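Local coordinates for homocitrate synthase (Sulfolobus acidocaldarius, PDB 6KTQ), which catalyses the aldol-type condensation of 2-oxoglutarate with acetyl-CoA to homocitrate, the first step of lysine biosynthesis through the alpha-aminoadipate pathway, at residues A[37-42]-A[255-260]; A[225-230]-A[249-254]; A[306-311]-A[338-343]; A[314-319]-A[331-336]. All blocks are in the same frame, centred on the assembly; numbering follows the deposited sequence.

How the contacts relate
Contacts 1 and 2 lie deep in the catalytic TIM barrel and share the zinc and 2-oxoglutarate site: contact 2 pairs two neighbouring barrel strands, contact 1 joins the loops that follow strands 31-37 and 249-252. They touch directly, S38 N lying 2.7 Å from T252 O. Contact 1 brings a carboxylate and an arginine to the site, contact 2 imidazoles on paired strands. Contacts 3 and 4 are partly buried, away from the annotated sites, in the region after the barrel. Contact 4 nests inside the chain loop closed by contact 3, and I308, F314, F334 and F340 pack together between them. There, apolar side chains sit beside a forked arginine grip on two carbonyls in contact 3 and one histidine-glutamate bond in contact 4.

Contact 1: residues A[37-42]-A[255-260]; sequences DSTLRE and NGLGER. With AKG (2-oxoglutaric acid), chain D.
E42 reaches across to the backbone of G258 and E259 at the mouth of a TIM barrel, where the loops after strands 31-37 and 249-252 meet beside the metal site. Its CG stands anti to the backbone N (chi1 179°), and a bend at chi2 sends the two carboxylate oxygens to different tasks. OE2 accepts from E259 N at 2.9 Å, met nearly along its C-O axis, a second-shell bond that probably steadies the carboxylate as a zinc ligand. OE1 binds the zinc ion together with H227 and H229, and lies 3.0 Å from the keto oxygen O5 of 2-oxoglutarate.

R41 lies alongside, its chain bent at chi2 and chi3, and one face of its guanidinium lies against E42 CB. NH2 donates to 2-oxoglutarate O5 at 3.2 Å, approaching with the edge of the group, and makes a salt bridge to E42 OE1 whose hydrogen bond is weak; E72 forms a salt bridge with NE. At the far end T39 CG2 meets L257 CD1 at 4.3 Å, an apolar touch next to V294 of helix 287-298. An Asx turn sets T39 there: D37 OD2 takes the backbone N of T39 from above the carboxylate plane. Backbone also meets backbone: G258 CA points a hydrogen at E42 O, 3.3 Å away and nearly straight at 168°.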
loop_
_atom_site.group_PDB
_atom_site.type_symbol
_atom_site.label_atom_id
_atom_site.label_comp_id
_atom_site.label_asym_id
_atom_site.label_seq_id
_atom_site.Cartn_x
_atom_site.Cartn_y
_atom_site.Cartn_z
ATOM N N ASP A 37 -10.342 23.391 -2.692
ATOM C CA ASP A 37 -11.622 23.801 -2.173
ATOM C C ASP A 37 -12.461 24.411 -3.287
ATOM O O ASP A 37 -11.972 25.260 -4.058
ATOM C CB ASP A 37 -11.512 24.733 -0.983
ATOM C CG ASP A 37 -12.876 24.903 -0.272
ATOM O OD1 ASP A 37 -13.254 24.068 0.596
ATOM O OD2 ASP A 37 -13.576 25.873 -0.647
ATOM N N SER A 38 -13.701 23.929 -3.375
ATOM C CA SER A 38 -14.644 24.299 -4.433
ATOM C C SER A 38 -15.898 25.021 -3.869
ATOM O O SER A 38 -16.949 25.037 -4.496
ATOM C CB SER A 38 -15.051 23.042 -5.189
ATOM O OG SER A 38 -15.647 23.344 -6.464
ATOM N N THR A 39 -15.770 25.625 -2.707
ATOM C CA THR A 39 -16.849 26.438 -2.119
ATOM C C THR A 39 -17.361 27.438 -3.166
ATOM O O THR A 39 -18.557 27.638 -3.302
ATOM C CB THR A 39 -16.373 27.155 -0.844
ATOM O OG1 THR A 39 -15.954 26.180 0.121
ATOM C CG2 THR A 39 -17.477 27.982 -0.207
ATOM N N LEU A 40 -16.443 27.986 -3.958
ATOM C CA LEU A 40 -16.770 29.014 -4.934
ATOM C C LEU A 40 -17.227 28.479 -6.275
ATOM O O LEU A 40 -17.644 29.255 -7.125
ATOM C CB LEU A 40 -15.555 29.906 -5.136
ATOM C CG LEU A 40 -15.317 31.109 -4.238
ATOM C CD1 LEU A 40 -16.178 31.224 -3.003
ATOM C CD2 LEU A 40 -13.842 31.342 -3.939
ATOM N N ARG A 41 -17.171 27.172 -6.482
ATOM C CA ARG A 41 -17.718 26.591 -7.688
ATOM C C ARG A 41 -18.830 25.605 -7.291
ATOM O O ARG A 41 -20.025 25.959 -7.329
ATOM C CB ARG A 41 -16.600 25.940 -8.514
ATOM C CG ARG A 41 -16.947 25.665 -9.968
ATOM C CD ARG A 41 -17.809 24.443 -10.187
ATOM N NE ARG A 41 -17.154 23.227 -9.712
ATOM C CZ ARG A 41 -17.765 22.052 -9.544
ATOM N NH1 ARG A 41 -17.063 21.021 -9.118
ATOM N NH2 ARG A 41 -19.067 21.889 -9.793
ATOM N N GLU A 42 -18.457 24.382 -6.901
ATOM C CA GLU A 42 -19.430 23.417 -6.389
ATOM C C GLU A 42 -20.336 24.068 -5.321
ATOM O O GLU A 42 -21.563 23.890 -5.353
ATOM C CB GLU A 42 -18.725 22.192 -5.812
ATOM C CG GLU A 42 -19.656 21.121 -5.221
ATOM C CD GLU A 42 -20.438 20.357 -6.276
ATOM O OE1 GLU A 42 -19.815 19.906 -7.261
ATOM O OE2 GLU A 42 -21.671 20.166 -6.120
ATOM N N ASN A 255 -18.486 23.421 4.950
ATOM C CA ASN A 255 -19.826 23.175 5.475
ATOM C C ASN A 255 -20.639 22.171 4.689
ATOM O O ASN A 255 -21.849 22.089 4.859
ATOM C CB ASN A 255 -20.614 24.496 5.579
ATOM C CG ASN A 255 -19.894 25.560 6.407
ATOM O OD1 ASN A 255 -18.934 25.277 7.136
ATOM N ND2 ASN A 255 -20.352 26.799 6.290
ATOM N N GLY A 256 -20.010 21.421 3.801
ATOM C CA GLY A 256 -20.768 20.443 3.014
ATOM C C GLY A 256 -21.692 21.098 2.000
ATOM O O GLY A 256 -22.757 20.561 1.665
ATOM N N LEU A 257 -21.330 22.289 1.546
ATOM C CA LEU A 257 -22.058 22.897 0.427
ATOM C C LEU A 257 -21.894 22.076 -0.880
ATOM O O LEU A 257 -20.915 21.312 -1.067
ATOM C CB LEU A 257 -21.609 24.342 0.231
ATOM C CG LEU A 257 -22.004 25.318 1.356
ATOM C CD1 LEU A 257 -21.279 26.645 1.177
ATOM C CD2 LEU A 257 -23.515 25.558 1.400
ATOM N N GLY A 258 -22.856 22.274 -1.793
ATOM C CA GLY A 258 -22.813 21.779 -3.157
ATOM C C GLY A 258 -24.176 21.409 -3.683
ATOM O O GLY A 258 -25.175 21.529 -2.967
ATOM N N GLU A 259 -24.239 20.943 -4.921
ATOM C CA GLU A 259 -25.478 20.391 -5.448
ATOM C C GLU A 259 -26.047 19.380 -4.492
ATOM O O GLU A 259 -25.301 18.592 -3.910
ATOM C CB GLU A 259 -25.273 19.695 -6.788
ATOM C CG GLU A 259 -25.084 20.624 -7.936
ATOM C CD GLU A 259 -26.340 21.113 -8.655
ATOM O OE1 GLU A 259 -27.495 20.608 -8.499
ATOM O OE2 GLU A 259 -26.118 22.038 -9.444
ATOM N N ARG A 260 -27.364 19.432 -4.333
ATOM C CA ARG A 260 -28.146 18.487 -3.582
ATOM C C ARG A 260 -27.702 18.435 -2.112
ATOM O O ARG A 260 -28.028 19.342 -1.359
ATOM C CB ARG A 260 -28.160 17.096 -4.264
ATOM C CG ARG A 260 -28.670 17.068 -5.699
ATOM C CD ARG A 260 -28.743 15.642 -6.302
ATOM N NE ARG A 260 -27.524 14.866 -6.054
ATOM C CZ ARG A 260 -26.347 15.050 -6.674
ATOM N NH1 ARG A 260 -26.216 15.938 -7.652
ATOM N NH2 ARG A 260 -25.286 14.328 -6.315
HETATM C C1 AKG D . -19.430 16.440 -10.603
HETATM O O1 AKG D . -19.895 15.963 -9.552
HETATM O O2 AKG D . -19.483 15.780 -11.666
HETATM C C2 AKG D . -18.827 17.789 -10.569
HETATM O O5 AKG D . -19.360 18.696 -9.914
HETATM C C3 AKG D . -17.517 18.044 -11.307
HETATM C C4 AKG D . -16.392 17.712 -10.322
HETATM C C5 AKG D . -14.972 18.055 -10.753
HETATM O O3 AKG D . -14.053 17.322 -10.280
HETATM O O4 AKG D . -14.761 19.015 -11.559
#

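Contact 2: residues A[225-230]-A[249-254]; sequences DIHAHN and IIHTTL. With AKG (2-oxoglutaric acid), chain D.
The pocket for 2-oxoglutarate is lined here by H227 and H251, whose rings meet rim to rim with their planes at 89°. H227 ND1 donates to H251 ND1 at 3.1 Å; the acceptor lies in the plane of the H227 ring, whereas the donor is tilted 31° from that of H251. C4 of the substrate lies over one face of H227, which also binds the zinc ion with H229 and E42. At its other nitrogen, H251 NE2 donates to D225 OD2 at 2.7 Å, in the ring plane and onto the anti lone pair. R193 pairs with the other oxygen of D225.

Strands 225-228 and 249-252 are the parallel pair of a beta-alpha-beta crossover through helix 235-244, part of the TIM barrel. I226 N bonds to I249 O at 3.0 Å, and H251 N to I226 O. Facing helix 235-244, I226 CG2 packs on I250 CG1. One water donates to I226 O and H251 O and accepts from A228 N at 2.8 Å.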
loop_
_atom_site.group_PDB
_atom_site.type_symbol
_atom_site.label_atom_id
_atom_site.label_comp_id
_atom_site.label_asym_id
_atom_site.label_seq_id
_atom_site.Cartn_x
_atom_site.Cartn_y
_atom_site.Cartn_z
ATOM N N ASP A 225 -7.540 13.458 -8.712
ATOM C CA ASP A 225 -8.405 14.101 -7.705
ATOM C C ASP A 225 -9.604 13.193 -7.398
ATOM O O ASP A 225 -10.078 12.441 -8.259
ATOM C CB ASP A 225 -9.039 15.429 -8.202
ATOM C CG ASP A 225 -8.059 16.459 -8.721
ATOM O OD1 ASP A 225 -6.871 16.180 -8.998
ATOM O OD2 ASP A 225 -8.522 17.629 -8.866
ATOM N N ILE A 226 -10.136 13.339 -6.184
ATOM C CA ILE A 226 -11.395 12.748 -5.810
ATOM C C ILE A 226 -12.413 13.871 -5.536
ATOM O O ILE A 226 -12.156 14.820 -4.775
ATOM C CB ILE A 226 -11.247 11.822 -4.601
ATOM C CG1 ILE A 226 -12.601 11.273 -4.156
ATOM C CG2 ILE A 226 -10.624 12.535 -3.400
ATOM C CD1 ILE A 226 -13.343 10.464 -5.194
ATOM N N HIS A 227 -13.556 13.757 -6.186
ATOM C CA HIS A 227 -14.652 14.700 -6.038
ATOM C C HIS A 227 -15.847 13.870 -5.618
ATOM O O HIS A 227 -16.402 13.125 -6.412
ATOM C CB HIS A 227 -14.903 15.432 -7.362
ATOM C CG HIS A 227 -16.021 16.418 -7.296
ATOM N ND1 HIS A 227 -15.819 17.750 -7.018
ATOM C CD2 HIS A 227 -17.360 16.258 -7.419
ATOM C CE1 HIS A 227 -16.981 18.377 -6.995
ATOM N NE2 HIS A 227 -17.929 17.493 -7.235
ATOM N N ALA A 228 -16.195 13.954 -4.345
ATOM C CA ALA A 228 -17.125 13.022 -3.758
ATOM C C ALA A 228 -18.342 13.695 -3.147
ATOM O O ALA A 228 -18.216 14.423 -2.182
ATOM C CB ALA A 228 -16.397 12.222 -2.685
ATOM N N HIS A 229 -19.510 13.384 -3.697
ATOM C CA HIS A 229 -20.781 13.785 -3.173
ATOM C C HIS A 229 -21.265 12.916 -2.040
ATOM O O HIS A 229 -20.891 11.728 -1.917
ATOM C CB HIS A 229 -21.819 13.819 -4.287
ATOM C CG HIS A 229 -21.734 15.045 -5.109
ATOM N ND1 HIS A 229 -22.518 16.150 -4.865
ATOM C CD2 HIS A 229 -20.893 15.383 -6.114
ATOM C CE1 HIS A 229 -22.186 17.103 -5.711
ATOM N NE2 HIS A 229 -21.196 16.668 -6.470
ATOM N N ASN A 230 -22.103 13.529 -1.197
ATOM C CA ASN A 230 -22.519 12.915 0.065
ATOM C C ASN A 230 -23.905 12.305 0.062
ATOM O O ASN A 230 -24.503 12.156 1.116
ATOM C CB ASN A 230 -22.431 13.980 1.168
ATOM C CG ASN A 230 -22.243 13.373 2.540
ATOM O OD1 ASN A 230 -21.529 12.372 2.696
ATOM N ND2 ASN A 230 -22.881 13.967 3.543
ATOM N N ILE A 249 -5.217 15.006 -4.627
ATOM C CA ILE A 249 -6.063 16.184 -4.365
ATOM C C ILE A 249 -7.450 15.716 -3.970
ATOM O O ILE A 249 -8.030 14.898 -4.643
ATOM C CB ILE A 249 -6.147 17.095 -5.602
ATOM C CG1 ILE A 249 -4.788 17.774 -5.870
ATOM C CG2 ILE A 249 -7.261 18.131 -5.456
ATOM C CD1 ILE A 249 -4.434 18.843 -4.882
ATOM N N ILE A 250 -7.935 16.237 -2.846
ATOM C CA ILE A 250 -9.266 16.005 -2.354
ATOM C C ILE A 250 -10.072 17.296 -2.536
ATOM O O ILE A 250 -9.671 18.373 -2.080
ATOM C CB ILE A 250 -9.244 15.645 -0.838
ATOM C CG1 ILE A 250 -8.612 14.247 -0.622
ATOM C CG2 ILE A 250 -10.639 15.646 -0.281
ATOM C CD1 ILE A 250 -8.327 13.882 0.810
ATOM N N HIS A 251 -11.209 17.180 -3.197
ATOM C CA HIS A 251 -12.090 18.322 -3.373
ATOM C C HIS A 251 -12.953 18.476 -2.136
ATOM O O HIS A 251 -13.515 17.495 -1.613
ATOM C CB HIS A 251 -12.984 18.125 -4.599
ATOM C CG HIS A 251 -12.260 18.186 -5.903
ATOM N ND1 HIS A 251 -12.870 18.591 -7.068
ATOM C CD2 HIS A 251 -10.977 17.894 -6.236
ATOM C CE1 HIS A 251 -12.010 18.527 -8.069
ATOM N NE2 HIS A 251 -10.850 18.123 -7.592
ATOM N N THR A 252 -13.086 19.709 -1.680
ATOM C CA THR A 252 -13.949 19.994 -0.548
ATOM C C THR A 252 -14.775 21.260 -0.765
ATOM O O THR A 252 -14.498 22.060 -1.665
ATOM C CB THR A 252 -13.142 20.188 0.748
ATOM O OG1 THR A 252 -12.287 21.314 0.625
ATOM C CG2 THR A 252 -12.348 18.982 1.108
ATOM N N THR A 253 -15.814 21.406 0.050
ATOM C CA THR A 253 -16.432 22.706 0.280
ATOM C C THR A 253 -16.507 22.948 1.775
ATOM O O THR A 253 -16.554 21.986 2.578
ATOM C CB THR A 253 -17.854 22.771 -0.255
ATOM O OG1 THR A 253 -18.621 21.708 0.327
ATOM C CG2 THR A 253 -17.879 22.677 -1.774
ATOM N N LEU A 254 -16.517 24.204 2.167
ATOM C CA LEU A 254 -16.857 24.523 3.553
ATOM C C LEU A 254 -18.286 24.063 3.810
ATOM O O LEU A 254 -19.168 24.213 2.966
ATOM C CB LEU A 254 -16.711 26.005 3.871
ATOM C CG LEU A 254 -15.385 26.431 4.488
ATOM C CD1 LEU A 254 -15.124 25.656 5.782
ATOM C CD2 LEU A 254 -14.283 26.268 3.463
HETATM C C1 AKG D . -19.430 16.440 -10.603
HETATM O O1 AKG D . -19.895 15.963 -9.552
HETATM O O2 AKG D . -19.483 15.780 -11.666
HETATM C C2 AKG D . -18.827 17.789 -10.569
HETATM O O5 AKG D . -19.360 18.696 -9.914
HETATM C C3 AKG D . -17.517 18.044 -11.307
HETATM C C4 AKG D . -16.392 17.712 -10.322
HETATM C C5 AKG D . -14.972 18.055 -10.753
HETATM O O3 AKG D . -14.053 17.322 -10.280
HETATM O O4 AKG D . -14.761 19.015 -11.559
HETATM O O HOH W 1 -14.264 15.232 -2.775
#

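Contact 3: residues A[306-311]-A[338-343]. With SO4 (sulfate ion), chain G.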
loop_
_atom_site.group_PDB
_atom_site.type_symbol
_atom_site.label_atom_id
_atom_site.label_comp_id
_atom_site.label_asym_id
_atom_site.label_seq_id
_atom_site.Cartn_x
_atom_site.Cartn_y
_atom_site.Cartn_z
ATOM N N PHE A 306 -22.872 19.400 13.569
ATOM C CA PHE A 306 -21.939 19.278 12.476
ATOM C C PHE A 306 -20.575 18.947 13.056
ATOM O O PHE A 306 -20.115 19.599 13.994
ATOM C CB PHE A 306 -21.837 20.533 11.622
ATOM C CG PHE A 306 -21.311 20.268 10.259
ATOM C CD1 PHE A 306 -22.157 19.769 9.275
ATOM C CD2 PHE A 306 -19.972 20.454 9.954
ATOM C CE1 PHE A 306 -21.680 19.503 8.004
ATOM C CE2 PHE A 306 -19.492 20.205 8.676
ATOM C CZ PHE A 306 -20.352 19.721 7.698
ATOM N N PRO A 307 -19.902 17.929 12.490
ATOM C CA PRO A 307 -18.607 17.568 13.073
ATOM C C PRO A 307 -17.578 18.702 13.073
ATOM O O PRO A 307 -17.534 19.504 12.134
ATOM C CB PRO A 307 -18.143 16.392 12.192
ATOM C CG PRO A 307 -19.417 15.763 11.753
ATOM C CD PRO A 307 -20.356 16.940 11.500
ATOM N N ILE A 308 -16.750 18.738 14.123
ATOM C CA ILE A 308 -15.578 19.617 14.249
ATOM C C ILE A 308 -15.935 21.075 14.561
ATOM O O ILE A 308 -15.436 21.621 15.546
ATOM C CB ILE A 308 -14.662 19.582 13.009
ATOM C CG1 ILE A 308 -14.345 18.142 12.586
ATOM C CG2 ILE A 308 -13.389 20.402 13.247
ATOM C CD1 ILE A 308 -13.875 17.217 13.691
ATOM N N THR A 309 -16.745 21.702 13.706
ATOM C CA THR A 309 -17.124 23.102 13.889
ATOM C C THR A 309 -18.510 23.263 14.492
ATOM O O THR A 309 -18.908 24.365 14.828
ATOM C CB THR A 309 -17.068 23.877 12.564
ATOM O OG1 THR A 309 -17.964 23.299 11.612
ATOM C CG2 THR A 309 -15.644 23.855 12.006
ATOM N N GLY A 310 -19.278 22.191 14.594
ATOM C CA GLY A 310 -20.629 22.316 15.121
ATOM C C GLY A 310 -20.699 22.762 16.573
ATOM O O GLY A 310 -19.817 22.476 17.405
ATOM N N ASP A 311 -21.770 23.462 16.897
ATOM C CA ASP A 311 -21.965 23.936 18.272
ATOM C C ASP A 311 -21.695 22.854 19.315
ATOM O O ASP A 311 -21.067 23.126 20.339
ATOM C CB ASP A 311 -23.405 24.428 18.467
ATOM C CG ASP A 311 -23.734 25.640 17.622
ATOM O OD1 ASP A 311 -22.818 26.391 17.251
ATOM O OD2 ASP A 311 -24.930 25.847 17.333
ATOM N N GLU A 338 -8.762 22.086 21.633
ATOM C CA GLU A 338 -7.762 23.103 21.279
ATOM C C GLU A 338 -7.117 22.801 19.937
ATOM O O GLU A 338 -6.598 23.702 19.287
ATOM C CB GLU A 338 -6.677 23.214 22.374
ATOM C CG GLU A 338 -7.214 23.765 23.700
ATOM C CD GLU A 338 -8.029 22.757 24.547
ATOM O OE1 GLU A 338 -7.995 21.518 24.300
ATOM O OE2 GLU A 338 -8.716 23.227 25.488
ATOM N N THR A 339 -7.164 21.544 19.513
ATOM C CA THR A 339 -6.659 21.163 18.191
ATOM C C THR A 339 -7.297 22.026 17.127
ATOM O O THR A 339 -6.675 22.336 16.092
ATOM C CB THR A 339 -6.993 19.685 17.852
ATOM O OG1 THR A 339 -6.594 18.841 18.921
ATOM C CG2 THR A 339 -6.288 19.228 16.585
ATOM N N PHE A 340 -8.566 22.365 17.351
ATOM C CA PHE A 340 -9.333 23.165 16.410
ATOM C C PHE A 340 -9.592 24.595 16.920
ATOM O O PHE A 340 -10.455 25.285 16.413
ATOM C CB PHE A 340 -10.625 22.411 16.079
ATOM C CG PHE A 340 -10.374 20.992 15.652
ATOM C CD1 PHE A 340 -9.853 20.722 14.391
ATOM C CD2 PHE A 340 -10.576 19.939 16.522
ATOM C CE1 PHE A 340 -9.560 19.429 14.007
ATOM C CE2 PHE A 340 -10.313 18.645 16.138
ATOM C CZ PHE A 340 -9.801 18.383 14.879
ATOM N N GLY A 341 -8.831 25.048 17.907
ATOM C CA GLY A 341 -9.052 26.372 18.492
ATOM C C GLY A 341 -10.344 26.483 19.288
ATOM O O GLY A 341 -10.848 27.588 19.499
ATOM N N ARG A 342 -10.886 25.350 19.734
ATOM C CA ARG A 342 -12.150 25.345 20.486
ATOM C C ARG A 342 -11.940 24.948 21.926
ATOM O O ARG A 342 -10.849 24.531 22.296
ATOM C CB ARG A 342 -13.152 24.440 19.801
ATOM C CG ARG A 342 -13.256 24.777 18.323
ATOM C CD ARG A 342 -14.483 24.201 17.704
ATOM N NE ARG A 342 -15.704 24.740 18.294
ATOM C CZ ARG A 342 -16.873 24.140 18.155
ATOM N NH1 ARG A 342 -16.962 23.019 17.435
ATOM N NH2 ARG A 342 -17.970 24.672 18.687
ATOM N N SER A 343 -12.988 25.089 22.726
ATOM C CA SER A 343 -12.987 24.691 24.134
ATOM C C SER A 343 -14.215 23.853 24.426
ATOM O O SER A 343 -15.268 24.065 23.842
ATOM C CB SER A 343 -13.059 25.929 25.029
ATOM O OG SER A 343 -12.004 26.805 24.705
HETATM S S SO4 G . -15.876 27.480 20.684
HETATM O O1 SO4 G . -14.961 26.817 21.614
HETATM O O2 SO4 G . -16.201 28.823 21.160
HETATM O O3 SO4 G . -17.154 26.721 20.637
HETATM O O4 SO4 G . -15.359 27.539 19.315
#
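G310 O is gripped by both terminal nitrogens of R342, NH1 at 2.9 Å and NH2 at 3.1 Å, end-on and from the same face of the carbonyl plane, about 40 to 50° out of it. NH1 is shared: it also donates to I308 O at 2.8 Å, so that one nitrogen bridges two carbonyls of the 306-311 loop. Both oxygens lie in the guanidinium plane, so the group meets the loop edge-on, with its rotation set by the two carbonyls. R342 gets there with a bend at chi3 (63°) in an otherwise extended chain.

A sulfate, probably from the crystallisation liquor, takes the remaining edge: R342 NE donates to its O4 at 3.0 Å and NH2 to its O3, while S343 N holds O1. The contact ties the loop after helix 287-298 to the turn at the 3-10 segment that includes E338 and T339, both in the part of the chain that follows the barrel, and helix 266-277 packs on it from the barrel side through A271.

Beside this polar grip is an apolar one. I308 CG2 lies over one face of the F340 ring, a CH-pi contact 3.9 Å from the centroid; T339 CB sits on the opposite face.

Contact 4: residues A[314-319]-A[331-336]; sequences FVHKAG and TYEFLP
H316 and E333 make the polar link of this contact: H316 NE2 donates to E333 OE2 at 3.0 Å, nearly straight at 168°, onto the anti lone pair. Strand 315-316, one of a small two-stranded parallel sheet in the region after the barrel, is thereby joined to the 331-336 loop. Ring and carboxylate are nearly coplanar, 13° apart. In E333, chi1 of -65° brings CG to the edge of the H316 ring, and the extension at chi2 carries the carboxylate on to NE2. Y332 closes on the same histidine, its CB 3.7 Å from H316 CE1.

Further along, the F314 and F334 rings are near parallel but slid so far that they hardly overlap, touching through CE1 of each at 3.9 Å. F314 CE1 also rests 3.7 Å from the backbone oxygen L335 O.

In the next shell V325 of helix 319-327 packs on H316, and F340 on F314. R344 gives the carboxylate a second, charged partner, its NE pairing with E333 OE2.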
loop_
_atom_site.group_PDB
_atom_site.type_symbol
_atom_site.label_atom_id
_atom_site.label_comp_id
_atom_site.label_asym_id
_atom_site.label_seq_id
_atom_site.Cartn_x
_atom_site.Cartn_y
_atom_site.Cartn_z
ATOM N N PHE A 314 -17.879 19.560 20.968
ATOM C CA PHE A 314 -17.152 19.332 22.222
ATOM C C PHE A 314 -18.021 19.689 23.459
ATOM O O PHE A 314 -17.508 20.134 24.475
ATOM C CB PHE A 314 -15.848 20.094 22.199
ATOM C CG PHE A 314 -14.962 19.713 21.043
ATOM C CD1 PHE A 314 -14.156 18.586 21.120
ATOM C CD2 PHE A 314 -14.964 20.446 19.886
ATOM C CE1 PHE A 314 -13.339 18.218 20.059
ATOM C CE2 PHE A 314 -14.166 20.076 18.807
ATOM C CZ PHE A 314 -13.341 18.969 18.906
ATOM N N VAL A 315 -19.331 19.458 23.349
ATOM C CA VAL A 315 -20.269 19.666 24.452
ATOM C C VAL A 315 -20.757 18.303 24.952
ATOM O O VAL A 315 -21.361 17.521 24.214
ATOM C CB VAL A 315 -21.470 20.516 24.013
ATOM C CG1 VAL A 315 -22.471 20.654 25.158
ATOM C CG2 VAL A 315 -21.029 21.886 23.498
ATOM N N HIS A 316 -20.500 18.025 26.213
ATOM C CA HIS A 316 -20.954 16.796 26.852
ATOM C C HIS A 316 -22.239 17.054 27.666
ATOM O O HIS A 316 -22.441 18.147 28.173
ATOM C CB HIS A 316 -19.850 16.321 27.762
ATOM C CG HIS A 316 -18.523 16.229 27.071
ATOM N ND1 HIS A 316 -18.206 15.194 26.230
ATOM C CD2 HIS A 316 -17.472 17.077 27.042
ATOM C CE1 HIS A 316 -16.989 15.378 25.751
ATOM N NE2 HIS A 316 -16.519 16.514 26.234
ATOM N N LYS A 317 -23.060 16.029 27.831
ATOM C CA LYS A 317 -24.330 16.142 28.550
ATOM C C LYS A 317 -24.523 15.088 29.655
ATOM O O LYS A 317 -24.798 15.428 30.833
ATOM C CB LYS A 317 -25.481 16.060 27.547
ATOM C CG LYS A 317 -26.851 16.127 28.200
ATOM C CD LYS A 317 -27.960 16.331 27.194
ATOM C CE LYS A 317 -29.171 15.498 27.544
ATOM N NZ LYS A 317 -30.364 15.934 26.796
ATOM N N ALA A 318 -24.441 13.804 29.298
ATOM C CA ALA A 318 -24.769 12.764 30.267
ATOM C C ALA A 318 -23.866 12.832 31.475
ATOM O O ALA A 318 -22.642 13.027 31.359
ATOM C CB ALA A 318 -24.725 11.371 29.652
ATOM N N GLY A 319 -24.473 12.649 32.645
ATOM C CA GLY A 319 -23.732 12.762 33.899
ATOM C C GLY A 319 -22.492 11.910 33.918
ATOM O O GLY A 319 -21.427 12.363 34.350
ATOM N N THR A 331 -11.438 10.748 27.835
ATOM C CA THR A 331 -12.483 9.739 27.927
ATOM C C THR A 331 -13.579 9.893 26.872
ATOM O O THR A 331 -14.097 8.891 26.378
ATOM C CB THR A 331 -13.158 9.716 29.322
ATOM O OG1 THR A 331 -13.632 11.026 29.674
ATOM C CG2 THR A 331 -12.177 9.204 30.390
ATOM N N TYR A 332 -13.951 11.131 26.535
ATOM C CA TYR A 332 -15.040 11.351 25.580
ATOM C C TYR A 332 -14.708 12.313 24.450
ATOM O O TYR A 332 -15.604 12.747 23.741
ATOM C CB TYR A 332 -16.339 11.763 26.311
ATOM C CG TYR A 332 -16.934 10.634 27.085
ATOM C CD1 TYR A 332 -17.738 9.679 26.465
ATOM C CD2 TYR A 332 -16.640 10.468 28.433
ATOM C CE1 TYR A 332 -18.258 8.612 27.167
ATOM C CE2 TYR A 332 -17.155 9.415 29.150
ATOM C CZ TYR A 332 -17.947 8.481 28.526
ATOM O OH TYR A 332 -18.461 7.452 29.296
ATOM N N GLU A 333 -13.422 12.588 24.251
ATOM C CA GLU A 333 -12.951 13.503 23.256
ATOM C C GLU A 333 -11.938 12.807 22.334
ATOM O O GLU A 333 -10.872 12.393 22.777
ATOM C CB GLU A 333 -12.336 14.711 23.954
ATOM C CG GLU A 333 -13.405 15.480 24.748
ATOM C CD GLU A 333 -12.896 16.734 25.425
ATOM O OE1 GLU A 333 -11.700 17.040 25.359
ATOM O OE2 GLU A 333 -13.718 17.451 26.010
ATOM N N PHE A 334 -12.280 12.698 21.050
ATOM C CA PHE A 334 -11.395 12.011 20.082
ATOM C C PHE A 334 -10.030 12.703 19.980
ATOM O O PHE A 334 -8.999 12.046 19.894
ATOM C CB PHE A 334 -12.068 11.887 18.716
ATOM C CG PHE A 334 -12.243 13.191 17.996
ATOM C CD1 PHE A 334 -13.338 14.014 18.257
ATOM C CD2 PHE A 334 -11.318 13.603 17.062
ATOM C CE1 PHE A 334 -13.497 15.221 17.585
ATOM C CE2 PHE A 334 -11.473 14.808 16.386
ATOM C CZ PHE A 334 -12.552 15.627 16.667
ATOM N N LEU A 335 -10.044 14.027 19.992
ATOM C CA LEU A 335 -8.834 14.845 20.077
ATOM C C LEU A 335 -9.167 16.050 20.941
ATOM O O LEU A 335 -10.357 16.337 21.150
ATOM C CB LEU A 335 -8.413 15.325 18.685
ATOM C CG LEU A 335 -7.710 14.336 17.744
ATOM C CD1 LEU A 335 -7.457 14.985 16.398
ATOM C CD2 LEU A 335 -6.407 13.826 18.326
ATOM N N PRO A 336 -8.140 16.740 21.462
ATOM C CA PRO A 336 -8.452 17.901 22.285
ATOM C C PRO A 336 -9.141 19.027 21.474
ATOM O O PRO A 336 -8.803 19.252 20.322
ATOM C CB PRO A 336 -7.088 18.344 22.834
ATOM C CG PRO A 336 -6.201 17.125 22.737
ATOM C CD PRO A 336 -6.712 16.350 21.554
#